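Side-chain contact in concanavalin A-like lectin protein kinase family protein (Theobroma cacao, PDB 6CTH), which probably transfers phosphate from ATP to protein substrates, as a plant protein kinase of the lectin-like receptor type: residues 259-264 with 287-292. Numbering follows the deposited sequence.
Sequences LECLVM and LNFEAP
C261 on helix 256-269 reaches between L287 and F289, which lie where helix 280-287 ends. Its SG is anti to the backbone N (chi1 -172°), which carries the sulfur out from its own helix. C261 SG comes to 3.9 Å from CA of L287. C261 SG is also 4.2 Å from CD2 of L287. On the other side, C261 SG lies 4.6 Å from the centroid of the F289 ring and 37° off the ring normal. This is an oblique sulfur-aromatic contact. The CE1 and CZ side of the F289 ring meets C261, with CE1 of F289 3.9 Å from CB of C261. The CD2 branch of L287 makes a looser contact with helix 256-269, 4.4 Å from CD1 of L262. No hydrogen bond joins the two segments. C261, L262 and L287 are buried, while F289 is partly exposed. Y116 and V286 also touch C261, and K257 makes a cation-pi contact with F289. A Schellman motif fixes the backbone turn at F289, its C' residue, with F289 N bonded to V286 O and E290 N to Q285 O. The first torsion (chi1 -59°) then swings the ring toward C261. The arrangement is a Schellman-capped helix end whose C' side chain packs on a neighbouring helix, here within the helical C-lobe of the protein kinase fold.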
loop_
_atom_site.group_PDB
_atom_site.type_symbol
_atom_site.label_atom_id
_atom_site.label_comp_id
_atom_site.label_asym_id
_atom_site.label_seq_id
_atom_site.Cartn_x
_atom_site.Cartn_y
_atom_site.Cartn_z
ATOM N N LEU A 259 -15.506 -7.661 10.733
ATOM C CA LEU A 259 -14.388 -7.170 11.525
ATOM C C LEU A 259 -13.558 -8.326 12.021
ATOM O O LEU A 259 -12.340 -8.279 11.959
ATOM C CB LEU A 259 -14.843 -6.327 12.732
ATOM C CG LEU A 259 -13.740 -5.946 13.716
ATOM C CD1 LEU A 259 -12.632 -5.093 13.104
ATOM C CD2 LEU A 259 -14.386 -5.217 14.885
ATOM N N GLU A 260 -14.225 -9.361 12.541
ATOM C CA GLU A 260 -13.538 -10.540 12.987
ATOM C C GLU A 260 -12.718 -11.132 11.866
ATOM O O GLU A 260 -11.573 -11.541 12.056
ATOM C CB GLU A 260 -14.558 -11.606 13.468
ATOM C CG GLU A 260 -13.927 -12.878 13.985
ATOM C CD GLU A 260 -14.976 -13.841 14.549
ATOM O OE1 GLU A 260 -15.876 -14.232 13.788
ATOM O OE2 GLU A 260 -14.896 -14.116 15.750
ATOM N N CYS A 261 -13.341 -11.204 10.703
ATOM C CA CYS A 261 -12.709 -11.829 9.562
ATOM C C CYS A 261 -11.474 -11.050 9.156
ATOM O O CYS A 261 -10.430 -11.640 8.918
ATOM C CB CYS A 261 -13.683 -11.899 8.418
ATOM S SG CYS A 261 -13.017 -12.862 7.052
ATOM N N LEU A 262 -11.615 -9.736 9.098
ATOM C CA LEU A 262 -10.497 -8.844 8.754
ATOM C C LEU A 262 -9.362 -8.977 9.729
ATOM O O LEU A 262 -8.220 -9.087 9.320
ATOM C CB LEU A 262 -10.951 -7.387 8.626
ATOM C CG LEU A 262 -9.888 -6.381 8.148
ATOM C CD1 LEU A 262 -9.274 -6.789 6.824
ATOM C CD2 LEU A 262 -10.480 -4.990 7.993
ATOM N N VAL A 263 -9.664 -8.988 11.033
ATOM C CA VAL A 263 -8.614 -9.121 12.031
ATOM C C VAL A 263 -7.916 -10.457 11.944
ATOM O O VAL A 263 -6.706 -10.508 11.997
ATOM C CB VAL A 263 -9.172 -8.881 13.468
ATOM C CG1 VAL A 263 -8.175 -9.292 14.530
ATOM C CG2 VAL A 263 -9.522 -7.414 13.650
ATOM N N MET A 264 -8.668 -11.555 11.843
ATOM C CA MET A 264 -8.025 -12.857 11.796
ATOM C C MET A 264 -7.206 -13.060 10.511
ATOM O O MET A 264 -6.127 -13.655 10.544
ATOM C CB MET A 264 -9.030 -14.015 12.068
ATOM C CG MET A 264 -9.436 -14.139 13.564
ATOM S SD MET A 264 -10.837 -15.267 13.559
ATOM C CE MET A 264 -9.922 -16.801 13.689
ATOM N N LEU A 287 -11.971 -13.732 3.191
ATOM C CA LEU A 287 -12.658 -12.443 3.221
ATOM C C LEU A 287 -14.076 -12.478 2.637
ATOM O O LEU A 287 -14.951 -11.702 3.095
ATOM C CB LEU A 287 -11.835 -11.349 2.465
ATOM C CG LEU A 287 -10.565 -10.951 3.228
ATOM C CD1 LEU A 287 -9.713 -10.072 2.345
ATOM C CD2 LEU A 287 -10.787 -10.310 4.611
ATOM N N ASN A 288 -14.291 -13.344 1.641
ATOM C CA ASN A 288 -15.614 -13.526 1.019
ATOM C C ASN A 288 -16.406 -14.664 1.631
ATOM O O ASN A 288 -17.424 -15.078 1.057
ATOM C CB ASN A 288 -15.461 -13.737 -0.488
ATOM C CG ASN A 288 -14.966 -12.499 -1.181
ATOM O OD1 ASN A 288 -13.770 -12.340 -1.435
ATOM N ND2 ASN A 288 -15.863 -11.565 -1.406
ATOM N N PHE A 289 -15.933 -15.216 2.744
ATOM C CA PHE A 289 -16.642 -16.249 3.489
ATOM C C PHE A 289 -16.924 -17.473 2.619
ATOM O O PHE A 289 -17.957 -18.138 2.790
ATOM C CB PHE A 289 -17.928 -15.670 4.085
ATOM C CG PHE A 289 -17.692 -14.504 5.002
ATOM C CD1 PHE A 289 -17.162 -14.710 6.275
ATOM C CD2 PHE A 289 -17.996 -13.207 4.593
ATOM C CE1 PHE A 289 -16.927 -13.630 7.129
ATOM C CE2 PHE A 289 -17.763 -12.128 5.427
ATOM C CZ PHE A 289 -17.226 -12.340 6.691
ATOM N N GLU A 290 -15.995 -17.775 1.714
ATOM C CA GLU A 290 -16.033 -18.962 0.878
ATOM C C GLU A 290 -15.114 -20.060 1.425
ATOM O O GLU A 290 -15.077 -21.179 0.875
ATOM C CB GLU A 290 -15.651 -18.598 -0.574
ATOM C CG GLU A 290 -16.606 -17.613 -1.236
ATOM C CD GLU A 290 -16.238 -17.237 -2.688
ATOM O OE1 GLU A 290 -15.713 -18.078 -3.459
ATOM O OE2 GLU A 290 -16.512 -16.097 -3.100
ATOM N N ALA A 291 -14.380 -19.773 2.494
ATOM C CA ALA A 291 -13.493 -20.753 3.129
ATOM C C ALA A 291 -13.353 -20.418 4.583
ATOM O O ALA A 291 -13.586 -19.263 4.950
ATOM C CB ALA A 291 -12.123 -20.792 2.452
ATOM N N PRO A 292 -12.940 -21.387 5.429
ATOM C CA PRO A 292 -12.971 -21.096 6.871
ATOM C C PRO A 292 -11.948 -20.105 7.403
ATOM O O PRO A 292 -10.859 -19.994 6.851
ATOM C CB PRO A 292 -12.676 -22.464 7.512
ATOM C CG PRO A 292 -13.120 -23.436 6.495
ATOM C CD PRO A 292 -12.683 -22.819 5.193
#